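PDB 4JHM: mandelate racemase / muconate lactonizing enzyme, C-terminal domain protein from Pseudovibrio sp. JE062, which is of unknown function but belongs to the enolase superfamily, pairing an N-terminal domain with a C-terminal TIM-barrel-like domain. Local coordinates for residues F322-E330 with I340-V348; L242-L252 with W266-C276. One frame throughout, in Å; residues are numbered along the deposited sequence.

Contact 1. Residues F322-E330 with I340-V348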
loop_
_atom_site.group_PDB
_atom_site.type_symbol
_atom_site.label_atom_id
_atom_site.label_comp_id
_atom_site.label_asym_id
_atom_site.label_seq_id
_atom_site.Cartn_x
_atom_site.Cartn_y
_atom_site.Cartn_z
ATOM N N PHE A 322 -25.024 -12.170 20.569
ATOM C CA PHE A 322 -25.469 -13.426 21.177
ATOM C C PHE A 322 -24.641 -13.915 22.364
ATOM O O PHE A 322 -23.503 -13.505 22.577
ATOM C CB PHE A 322 -25.500 -14.540 20.129
ATOM C CG PHE A 322 -26.396 -14.257 18.961
ATOM C CD1 PHE A 322 -27.762 -14.478 19.049
ATOM C CD2 PHE A 322 -25.870 -13.788 17.766
ATOM C CE1 PHE A 322 -28.590 -14.223 17.972
ATOM C CE2 PHE A 322 -26.692 -13.531 16.684
ATOM C CZ PHE A 322 -28.055 -13.748 16.788
ATOM N N PHE A 323 -25.255 -14.810 23.129
ATOM C CA PHE A 323 -24.598 -15.553 24.192
ATOM C C PHE A 323 -24.643 -17.011 23.780
ATOM O O PHE A 323 -25.723 -17.557 23.548
ATOM C CB PHE A 323 -25.340 -15.361 25.518
ATOM C CG PHE A 323 -25.036 -16.410 26.545
ATOM C CD1 PHE A 323 -25.783 -17.573 26.609
ATOM C CD2 PHE A 323 -24.017 -16.228 27.464
ATOM C CE1 PHE A 323 -25.514 -18.541 27.563
ATOM C CE2 PHE A 323 -23.741 -17.192 28.421
ATOM C CZ PHE A 323 -24.489 -18.350 28.470
ATOM N N GLU A 324 -23.474 -17.630 23.665
ATOM C CA GLU A 324 -23.392 -19.024 23.260
ATOM C C GLU A 324 -23.954 -19.917 24.365
ATOM O O GLU A 324 -23.438 -19.944 25.481
ATOM C CB GLU A 324 -21.947 -19.401 22.945
ATOM C CG GLU A 324 -21.759 -20.842 22.502
ATOM C CD GLU A 324 -20.391 -21.102 21.909
ATOM O OE1 GLU A 324 -20.275 -22.048 21.104
ATOM O OE2 GLU A 324 -19.433 -20.366 22.241
ATOM N N GLN A 325 -25.023 -20.635 24.048
ATOM C CA GLN A 325 -25.646 -21.541 25.001
ATOM C C GLN A 325 -25.654 -22.953 24.445
ATOM O O GLN A 325 -26.435 -23.271 23.543
ATOM C CB GLN A 325 -27.083 -21.105 25.292
ATOM C CG GLN A 325 -27.835 -22.042 26.224
ATOM C CD GLN A 325 -27.437 -21.857 27.672
ATOM O OE1 GLN A 325 -26.667 -22.642 28.228
ATOM N NE2 GLN A 325 -27.951 -20.805 28.289
ATOM N N PHE A 326 -24.781 -23.799 24.976
ATOM C CA PHE A 326 -24.781 -25.196 24.587
ATOM C C PHE A 326 -26.042 -25.868 25.120
ATOM O O PHE A 326 -26.409 -25.694 26.282
ATOM C CB PHE A 326 -23.540 -25.922 25.099
ATOM C CG PHE A 326 -23.474 -27.352 24.664
ATOM C CD1 PHE A 326 -22.865 -27.699 23.467
ATOM C CD2 PHE A 326 -24.049 -28.350 25.433
ATOM C CE1 PHE A 326 -22.815 -29.019 23.054
ATOM C CE2 PHE A 326 -24.003 -29.671 25.028
ATOM C CZ PHE A 326 -23.385 -30.006 23.835
ATOM N N TYR A 327 -26.695 -26.636 24.257
ATOM C CA TYR A 327 -27.966 -27.272 24.579
ATOM C C TYR A 327 -27.836 -28.739 24.177
ATOM O O TYR A 327 -27.445 -29.027 23.044
ATOM C CB TYR A 327 -29.090 -26.568 23.804
ATOM C CG TYR A 327 -30.498 -26.944 24.210
ATOM C CD1 TYR A 327 -30.928 -26.800 25.524
ATOM C CD2 TYR A 327 -31.408 -27.419 23.271
ATOM C CE1 TYR A 327 -32.215 -27.139 25.895
ATOM C CE2 TYR A 327 -32.700 -27.762 23.632
ATOM C CZ TYR A 327 -33.098 -27.620 24.944
ATOM O OH TYR A 327 -34.382 -27.957 25.310
ATOM N N PRO A 328 -28.135 -29.677 25.099
ATOM C CA PRO A 328 -28.674 -29.531 26.461
ATOM C C PRO A 328 -27.734 -28.826 27.438
ATOM O O PRO A 328 -26.571 -28.594 27.118
ATOM C CB PRO A 328 -28.891 -30.982 26.919
ATOM C CG PRO A 328 -28.736 -31.831 25.703
ATOM C CD PRO A 328 -27.828 -31.083 24.788
ATOM N N TYR A 329 -28.247 -28.503 28.625
ATOM C CA TYR A 329 -27.489 -27.754 29.623
ATOM C C TYR A 329 -26.816 -28.670 30.632
ATOM O O TYR A 329 -25.658 -28.474 30.992
ATOM C CB TYR A 329 -28.405 -26.820 30.417
ATOM C CG TYR A 329 -29.417 -26.038 29.613
ATOM C CD1 TYR A 329 -29.013 -25.119 28.655
ATOM C CD2 TYR A 329 -30.782 -26.189 29.847
ATOM C CE1 TYR A 329 -29.940 -24.390 27.934
ATOM C CE2 TYR A 329 -31.715 -25.466 29.129
ATOM C CZ TYR A 329 -31.290 -24.567 28.176
ATOM O OH TYR A 329 -32.206 -23.841 27.455
ATOM N N GLU A 330 -27.569 -29.661 31.091
ATOM C CA GLU A 330 -27.223 -30.454 32.271
ATOM C C GLU A 330 -25.730 -30.746 32.436
ATOM O O GLU A 330 -25.179 -30.578 33.524
ATOM C CB GLU A 330 -28.011 -31.767 32.271
ATOM C CG GLU A 330 -29.512 -31.598 32.486
ATOM C CD GLU A 330 -30.259 -31.153 31.236
ATOM O OE1 GLU A 330 -31.504 -31.232 31.231
ATOM O OE2 GLU A 330 -29.610 -30.727 30.257
ATOM N N ILE A 340 -27.927 -20.908 34.241
ATOM C CA ILE A 340 -28.093 -19.916 33.192
ATOM C C ILE A 340 -28.689 -20.590 31.963
ATOM O O ILE A 340 -27.968 -21.040 31.081
ATOM C CB ILE A 340 -26.754 -19.242 32.835
ATOM C CG1 ILE A 340 -26.175 -18.554 34.076
ATOM C CG2 ILE A 340 -26.954 -18.235 31.713
ATOM C CD1 ILE A 340 -24.845 -17.869 33.854
ATOM N N ARG A 341 -30.014 -20.664 31.925
ATOM C CA ARG A 341 -30.716 -21.291 30.817
ATOM C C ARG A 341 -31.355 -20.238 29.921
ATOM O O ARG A 341 -31.291 -19.045 30.207
ATOM C CB ARG A 341 -31.779 -22.249 31.352
ATOM C CG ARG A 341 -31.237 -23.204 32.403
ATOM C CD ARG A 341 -32.158 -24.386 32.654
ATOM N NE ARG A 341 -31.387 -25.575 33.004
ATOM C CZ ARG A 341 -31.908 -26.780 33.206
ATOM N NH1 ARG A 341 -33.217 -26.974 33.104
ATOM N NH2 ARG A 341 -31.113 -27.796 33.511
ATOM N N THR A 342 -31.968 -20.689 28.834
ATOM C CA THR A 342 -32.541 -19.792 27.839
ATOM C C THR A 342 -34.061 -19.793 27.959
ATOM O O THR A 342 -34.697 -20.841 27.861
ATOM C CB THR A 342 -32.120 -20.218 26.418
ATOM O OG1 THR A 342 -30.709 -19.998 26.246
ATOM C CG2 THR A 342 -32.889 -19.437 25.361
ATOM N N ASP A 343 -34.644 -18.617 28.178
ATOM C CA ASP A 343 -36.082 -18.521 28.416
ATOM C C ASP A 343 -36.879 -18.723 27.123
ATOM O O ASP A 343 -36.307 -18.970 26.057
ATOM C CB ASP A 343 -36.439 -17.190 29.092
ATOM C CG ASP A 343 -36.428 -16.017 28.131
ATOM O OD1 ASP A 343 -36.377 -16.242 26.905
ATOM O OD2 ASP A 343 -36.479 -14.862 28.606
ATOM N N LYS A 344 -38.201 -18.617 27.227
ATOM C CA LYS A 344 -39.098 -18.967 26.129
ATOM C C LYS A 344 -39.062 -17.958 24.977
ATOM O O LYS A 344 -39.570 -18.238 23.891
ATOM C CB LYS A 344 -40.529 -19.105 26.652
ATOM C CG LYS A 344 -41.406 -20.031 25.827
ATOM C CD LYS A 344 -41.039 -21.490 26.051
ATOM C CE LYS A 344 -41.861 -22.420 25.175
ATOM N NZ LYS A 344 -43.323 -22.303 25.430
ATOM N N GLU A 345 -38.467 -16.791 25.214
ATOM C CA GLU A 345 -38.390 -15.740 24.200
ATOM C C GLU A 345 -37.057 -15.741 23.454
ATOM O O GLU A 345 -36.899 -15.034 22.460
ATOM C CB GLU A 345 -38.612 -14.368 24.838
ATOM C CG GLU A 345 -40.008 -14.164 25.404
ATOM C CD GLU A 345 -40.423 -12.704 25.428
ATOM O OE1 GLU A 345 -41.635 -12.434 25.551
ATOM O OE2 GLU A 345 -39.540 -11.827 25.318
ATOM N N GLY A 346 -36.101 -16.530 23.940
ATOM C CA GLY A 346 -34.795 -16.657 23.300
ATOM C C GLY A 346 -33.707 -15.879 24.018
ATOM O O GLY A 346 -32.586 -15.737 23.502
ATOM N N TYR A 347 -34.031 -15.383 25.211
ATOM C CA TYR A 347 -33.114 -14.540 25.975
ATOM C C TYR A 347 -32.492 -15.275 27.155
ATOM O O TYR A 347 -33.176 -15.981 27.890
ATOM C CB TYR A 347 -33.839 -13.294 26.497
ATOM C CG TYR A 347 -34.317 -12.357 25.414
ATOM C CD1 TYR A 347 -33.483 -11.375 24.896
ATOM C CD2 TYR A 347 -35.602 -12.455 24.909
ATOM C CE1 TYR A 347 -33.920 -10.518 23.902
ATOM C CE2 TYR A 347 -36.051 -11.603 23.920
ATOM C CZ TYR A 347 -35.208 -10.638 23.418
ATOM O OH TYR A 347 -35.667 -9.797 22.431
ATOM N N VAL A 348 -31.185 -15.101 27.323
ATOM C CA VAL A 348 -30.500 -15.533 28.532
ATOM C C VAL A 348 -30.404 -14.338 29.475
ATOM O O VAL A 348 -30.127 -13.217 29.034
ATOM C CB VAL A 348 -29.087 -16.050 28.227
ATOM C CG1 VAL A 348 -28.167 -14.896 27.868
ATOM C CG2 VAL A 348 -28.530 -16.805 29.419
#
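Phe-323 packs its ring on Val-348 at the buried, apolar end of the contact. The valine lies over one face of the ring, with CG2 4.3 Å from the ring centroid and 25° off its normal, which fits a CH-pi contact. Its other methyl, CG1, meets Phe-323 CB at 3.7 Å. Farther out, Phe-323 CZ touches Ile-340 CG2 at 4.1 Å, and helix 304-316 packs against the same apolar cluster through Ala-308 and Leu-311. Gln-325 adds the polar link: its chain bends about CB-CG (chi2 77°) so that NE2 donates to Ile-340 O at 2.8 Å, from a position tilted out of the carbonyl plane. Thr-342 OG1 lies alongside, 3.5 Å from Gln-325 CG, but bonds to Ser-136. Both strands pair with strand 133-139, 323-326 parallel to it and 347-349 antiparallel. The first pairing closes the barrel of an enolase-type C-terminal domain, last strand against first; the second adds a strand beyond the type I turn at Asp-343 to Gly-346. There Asp-343 OD1 accepts from Glu-345 N, an Asx turn, and from Tyr-347 N just beyond, from opposite carboxylate faces. Packing is close again where the aliphatic part of Arg-341 lies over the Tyr-329 ring, CB 4.2 Å from its centroid, while Tyr-329 CD2 sits over a face of the guanidinium; the two planes are 35° apart. Tyr-327 CD1 covers the opposite face of the Tyr-329 ring. Toward solvent the contact loosens: exposed Glu-330 comes near through charge alone, OE1 staying 4.1 Å from Arg-341 NH2, and the arginine's salt bridge goes to Glu-333 instead.

Contact 2. Residues L242-L252 with W266-C276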
loop_
_atom_site.group_PDB
_atom_site.type_symbol
_atom_site.label_atom_id
_atom_site.label_comp_id
_atom_site.label_asym_id
_atom_site.label_seq_id
_atom_site.Cartn_x
_atom_site.Cartn_y
_atom_site.Cartn_z
ATOM N N LEU A 242 -20.804 -12.155 4.164
ATOM C CA LEU A 242 -21.055 -13.054 5.275
ATOM C C LEU A 242 -20.099 -12.751 6.425
ATOM O O LEU A 242 -18.897 -12.583 6.212
ATOM C CB LEU A 242 -20.857 -14.495 4.805
ATOM C CG LEU A 242 -21.102 -15.611 5.816
ATOM C CD1 LEU A 242 -22.590 -15.752 6.080
ATOM C CD2 LEU A 242 -20.512 -16.916 5.303
ATOM N N GLU A 243 -20.631 -12.687 7.641
ATOM C CA GLU A 243 -19.796 -12.509 8.826
ATOM C C GLU A 243 -18.812 -13.676 8.953
ATOM O O GLU A 243 -19.222 -14.837 8.997
ATOM C CB GLU A 243 -20.674 -12.409 10.081
ATOM C CG GLU A 243 -19.922 -12.172 11.388
ATOM C CD GLU A 243 -20.854 -11.894 12.559
ATOM O OE1 GLU A 243 -22.083 -11.823 12.335
ATOM O OE2 GLU A 243 -20.363 -11.749 13.702
ATOM N N ILE A 244 -17.518 -13.365 8.993
ATOM C CA ILE A 244 -16.481 -14.384 9.150
ATOM C C ILE A 244 -15.815 -14.230 10.510
ATOM O O ILE A 244 -15.259 -13.173 10.812
ATOM C CB ILE A 244 -15.408 -14.264 8.055
ATOM C CG1 ILE A 244 -16.054 -14.289 6.667
ATOM C CG2 ILE A 244 -14.380 -15.375 8.186
ATOM C CD1 ILE A 244 -16.929 -15.495 6.409
ATOM N N SER A 245 -15.867 -15.282 11.325
ATOM C CA SER A 245 -15.376 -15.206 12.696
ATOM C C SER A 245 -14.216 -16.166 12.936
ATOM O O SER A 245 -14.093 -17.174 12.254
ATOM C CB SER A 245 -16.511 -15.510 13.667
ATOM O OG SER A 245 -16.289 -14.878 14.915
ATOM N N SER A 246 -13.365 -15.848 13.910
ATOM C CA SER A 246 -12.209 -16.695 14.219
ATOM C C SER A 246 -12.632 -17.893 15.058
ATOM O O SER A 246 -13.791 -18.004 15.453
ATOM C CB SER A 246 -11.126 -15.902 14.963
ATOM O OG SER A 246 -11.500 -15.635 16.308
ATOM N N HIS A 247 -11.685 -18.788 15.323
ATOM C CA HIS A 247 -11.928 -19.937 16.185
ATOM C C HIS A 247 -11.993 -19.482 17.640
ATOM O O HIS A 247 -12.619 -20.131 18.475
ATOM C CB HIS A 247 -10.827 -20.982 15.994
ATOM C CG HIS A 247 -10.891 -22.117 16.966
ATOM N ND1 HIS A 247 -11.588 -23.276 16.712
ATOM C CD2 HIS A 247 -10.339 -22.271 18.193
ATOM C CE1 HIS A 247 -11.468 -24.094 17.741
ATOM N NE2 HIS A 247 -10.716 -23.509 18.655
ATOM N N GLY A 248 -11.324 -18.369 17.935
ATOM C CA GLY A 248 -11.474 -17.685 19.213
ATOM C C GLY A 248 -10.550 -18.150 20.318
ATOM O O GLY A 248 -10.655 -17.684 21.457
ATOM N N ASN A 249 -9.643 -19.065 19.990
ATOM C CA ASN A 249 -8.747 -19.643 20.991
ATOM C C ASN A 249 -7.292 -19.660 20.550
ATOM O O ASN A 249 -6.465 -20.342 21.151
ATOM C CB ASN A 249 -9.178 -21.072 21.320
ATOM C CG ASN A 249 -10.580 -21.141 21.877
ATOM O OD1 ASN A 249 -10.834 -20.731 23.009
ATOM N ND2 ASN A 249 -11.502 -21.662 21.082
ATOM N N CYS A 250 -6.974 -18.908 19.506
ATOM C CA CYS A 250 -5.624 -18.902 18.983
ATOM C C CYS A 250 -4.977 -17.522 19.106
ATOM O O CYS A 250 -3.909 -17.390 19.702
ATOM C CB CYS A 250 -5.639 -19.393 17.543
ATOM S SG CYS A 250 -6.410 -21.019 17.371
ATOM N N LEU A 251 -5.627 -16.501 18.554
ATOM C CA LEU A 251 -5.142 -15.124 18.670
ATOM C C LEU A 251 -5.785 -14.435 19.872
ATOM O O LEU A 251 -6.956 -14.059 19.822
ATOM C CB LEU A 251 -5.454 -14.344 17.390
ATOM C CG LEU A 251 -4.974 -14.985 16.081
ATOM C CD1 LEU A 251 -4.987 -13.978 14.941
ATOM C CD2 LEU A 251 -3.578 -15.558 16.246
ATOM N N LEU A 252 -5.009 -14.260 20.941
ATOM C CA LEU A 252 -5.551 -13.876 22.243
ATOM C C LEU A 252 -5.098 -12.508 22.775
ATOM O O LEU A 252 -5.680 -11.984 23.733
ATOM C CB LEU A 252 -5.185 -14.939 23.281
ATOM C CG LEU A 252 -5.366 -16.410 22.898
ATOM C CD1 LEU A 252 -5.211 -17.287 24.133
ATOM C CD2 LEU A 252 -6.714 -16.657 22.239
ATOM N N TRP A 266 -11.161 -10.167 10.085
ATOM C CA TRP A 266 -12.390 -10.584 10.753
ATOM C C TRP A 266 -13.557 -9.633 10.529
ATOM O O TRP A 266 -13.369 -8.428 10.374
ATOM C CB TRP A 266 -12.159 -10.651 12.256
ATOM C CG TRP A 266 -11.054 -11.552 12.703
ATOM C CD1 TRP A 266 -10.545 -12.627 12.041
ATOM C CD2 TRP A 266 -10.356 -11.480 13.949
ATOM N NE1 TRP A 266 -9.554 -13.217 12.790
ATOM C CE2 TRP A 266 -9.423 -12.530 13.967
ATOM C CE3 TRP A 266 -10.424 -10.621 15.047
ATOM C CZ2 TRP A 266 -8.567 -12.745 15.040
ATOM C CZ3 TRP A 266 -9.572 -10.836 16.107
ATOM C CH2 TRP A 266 -8.658 -11.890 16.098
ATOM N N SER A 267 -14.768 -10.182 10.556
ATOM C CA SER A 267 -15.995 -9.377 10.572
ATOM C C SER A 267 -16.440 -9.099 12.010
ATOM O O SER A 267 -17.280 -8.233 12.260
ATOM C CB SER A 267 -17.111 -10.107 9.839
ATOM O OG SER A 267 -16.670 -10.569 8.580
ATOM N N ASP A 268 -15.884 -9.853 12.951
ATOM C CA ASP A 268 -16.103 -9.622 14.376
ATOM C C ASP A 268 -14.844 -10.031 15.117
ATOM O O ASP A 268 -13.809 -10.285 14.497
ATOM C CB ASP A 268 -17.305 -10.422 14.889
ATOM C CG ASP A 268 -17.151 -11.926 14.690
ATOM O OD1 ASP A 268 -16.013 -12.445 14.762
ATOM O OD2 ASP A 268 -18.183 -12.597 14.465
ATOM N N VAL A 269 -14.913 -10.085 16.439
ATOM C CA VAL A 269 -13.832 -10.693 17.199
ATOM C C VAL A 269 -14.443 -11.667 18.181
ATOM O O VAL A 269 -15.512 -11.418 18.734
ATOM C CB VAL A 269 -12.916 -9.655 17.888
ATOM C CG1 VAL A 269 -13.501 -8.261 17.779
ATOM C CG2 VAL A 269 -12.636 -10.036 19.337
ATOM N N ARG A 270 -13.774 -12.795 18.363
ATOM C CA ARG A 270 -14.302 -13.863 19.185
ATOM C C ARG A 270 -13.272 -14.236 20.226
ATOM O O ARG A 270 -12.197 -14.728 19.902
ATOM C CB ARG A 270 -14.654 -15.070 18.323
ATOM C CG ARG A 270 -14.910 -16.346 19.110
ATOM C CD ARG A 270 -15.266 -17.483 18.169
ATOM N NE ARG A 270 -16.225 -17.010 17.177
ATOM C CZ ARG A 270 -17.521 -16.862 17.413
ATOM N NH1 ARG A 270 -18.018 -17.175 18.602
ATOM N NH2 ARG A 270 -18.322 -16.403 16.460
ATOM N N GLN A 271 -13.608 -13.977 21.482
ATOM C CA GLN A 271 -12.723 -14.268 22.585
ATOM C C GLN A 271 -13.515 -14.937 23.676
ATOM O O GLN A 271 -14.742 -14.876 23.698
ATOM C CB GLN A 271 -12.116 -12.988 23.139
ATOM C CG GLN A 271 -11.214 -12.254 22.171
ATOM C CD GLN A 271 -9.838 -12.865 22.093
ATOM O OE1 GLN A 271 -9.664 -13.955 21.556
ATOM N NE2 GLN A 271 -8.844 -12.160 22.630
ATOM N N ASP A 272 -12.791 -15.573 24.585
ATOM C CA ASP A 272 -13.371 -16.204 25.748
ATOM C C ASP A 272 -12.622 -15.632 26.937
ATOM O O ASP A 272 -11.391 -15.591 26.943
ATOM C CB ASP A 272 -13.191 -17.720 25.655
ATOM C CG ASP A 272 -13.934 -18.470 26.739
ATOM O OD1 ASP A 272 -14.346 -17.845 27.738
ATOM O OD2 ASP A 272 -14.101 -19.698 26.588
ATOM N N ALA A 273 -13.361 -15.164 27.932
ATOM C CA ALA A 273 -12.752 -14.568 29.104
ATOM C C ALA A 273 -11.868 -15.585 29.814
ATOM O O ALA A 273 -10.860 -15.225 30.414
ATOM C CB ALA A 273 -13.825 -14.048 30.044
ATOM N N THR A 274 -12.243 -16.858 29.729
ATOM C CA THR A 274 -11.523 -17.926 30.415
ATOM C C THR A 274 -10.315 -18.413 29.623
ATOM O O THR A 274 -9.715 -19.434 29.967
ATOM C CB THR A 274 -12.434 -19.141 30.650
ATOM O OG1 THR A 274 -12.810 -19.702 29.388
ATOM C CG2 THR A 274 -13.678 -18.737 31.414
ATOM N N VAL A 275 -9.965 -17.691 28.558
ATOM C CA VAL A 275 -8.836 -18.071 27.717
ATOM C C VAL A 275 -7.864 -16.915 27.496
ATOM O O VAL A 275 -6.649 -17.099 27.588
ATOM C CB VAL A 275 -9.304 -18.595 26.344
ATOM C CG1 VAL A 275 -8.135 -18.678 25.376
ATOM C CG2 VAL A 275 -9.958 -19.957 26.480
ATOM N N CYS A 276 -8.389 -15.726 27.211
ATOM C CA CYS A 276 -7.539 -14.600 26.807
ATOM C C CYS A 276 -6.933 -13.817 27.973
ATOM O O CYS A 276 -6.258 -12.815 27.758
ATOM C CB CYS A 276 -8.305 -13.652 25.880
ATOM S SG CYS A 276 -9.698 -12.789 26.636
#
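Arg-270 reaches across to Ser-245, Ser-246 and Gly-248, and its side chain can be traced atom by atom. Arg-270 CB lies 3.8 Å from Ser-245 OG, and its CG passes Gly-248 CA at 3.7 Å. CD comes next to Ser-246 O. A bend about CG-CD (chi3 -45°) then turns the guanidinium back along the strand, where NE makes a weak bond to Ser-245 OG and Arg-270 NH2 a firmer one to the same oxygen at 3.0 Å. Beyond the tip, Glu-222 is a long, weak ion partner. Nearer the start of strand 243-245, Ser-267 grips Ile-244 twice: Ser-267 N donates to Ile-244 O in the carbonyl plane at 3.0 Å, and Ser-267 OG receives Ile-244 N with a nearly straight 175° bond. This pairing, with helix 254-262 between the segments, places 266-271 beside strand 243-245 where a TIM barrel has its next strand. At the far end Leu-252 CD1 packs on Val-275 CG1 at 3.5 Å. The Ser-245 hydroxyl is used in both directions, accepting from Arg-270 and donating to Asp-268 OD1; that second bond is modelled very short and its exact length is doubtful, but the hydroxyl probably joins cation to carboxylate without their direct contact.

From the N terminus, the chain passes through the N-terminal domain and the first barrel strands before contact 2. There 266-276 returns to 242-252, closing a loop of thirteen residues that carries helix 254-262. Helices 279-291 and 304-316 follow, and only then does contact 1 close a shorter loop, of nine residues without helix or strand, between 322-330 and 340-348. The two closures are therefore in series, neither enclosing nor crossing the other. Their centres lie 20 Å apart and their nearest atoms about 5 Å, without touching, yet both reach the same sheet: contact 2 beside strand 220-222, contact 1 beside strand 133-139. Val-275 also packs on Trp-98 of a second subunit.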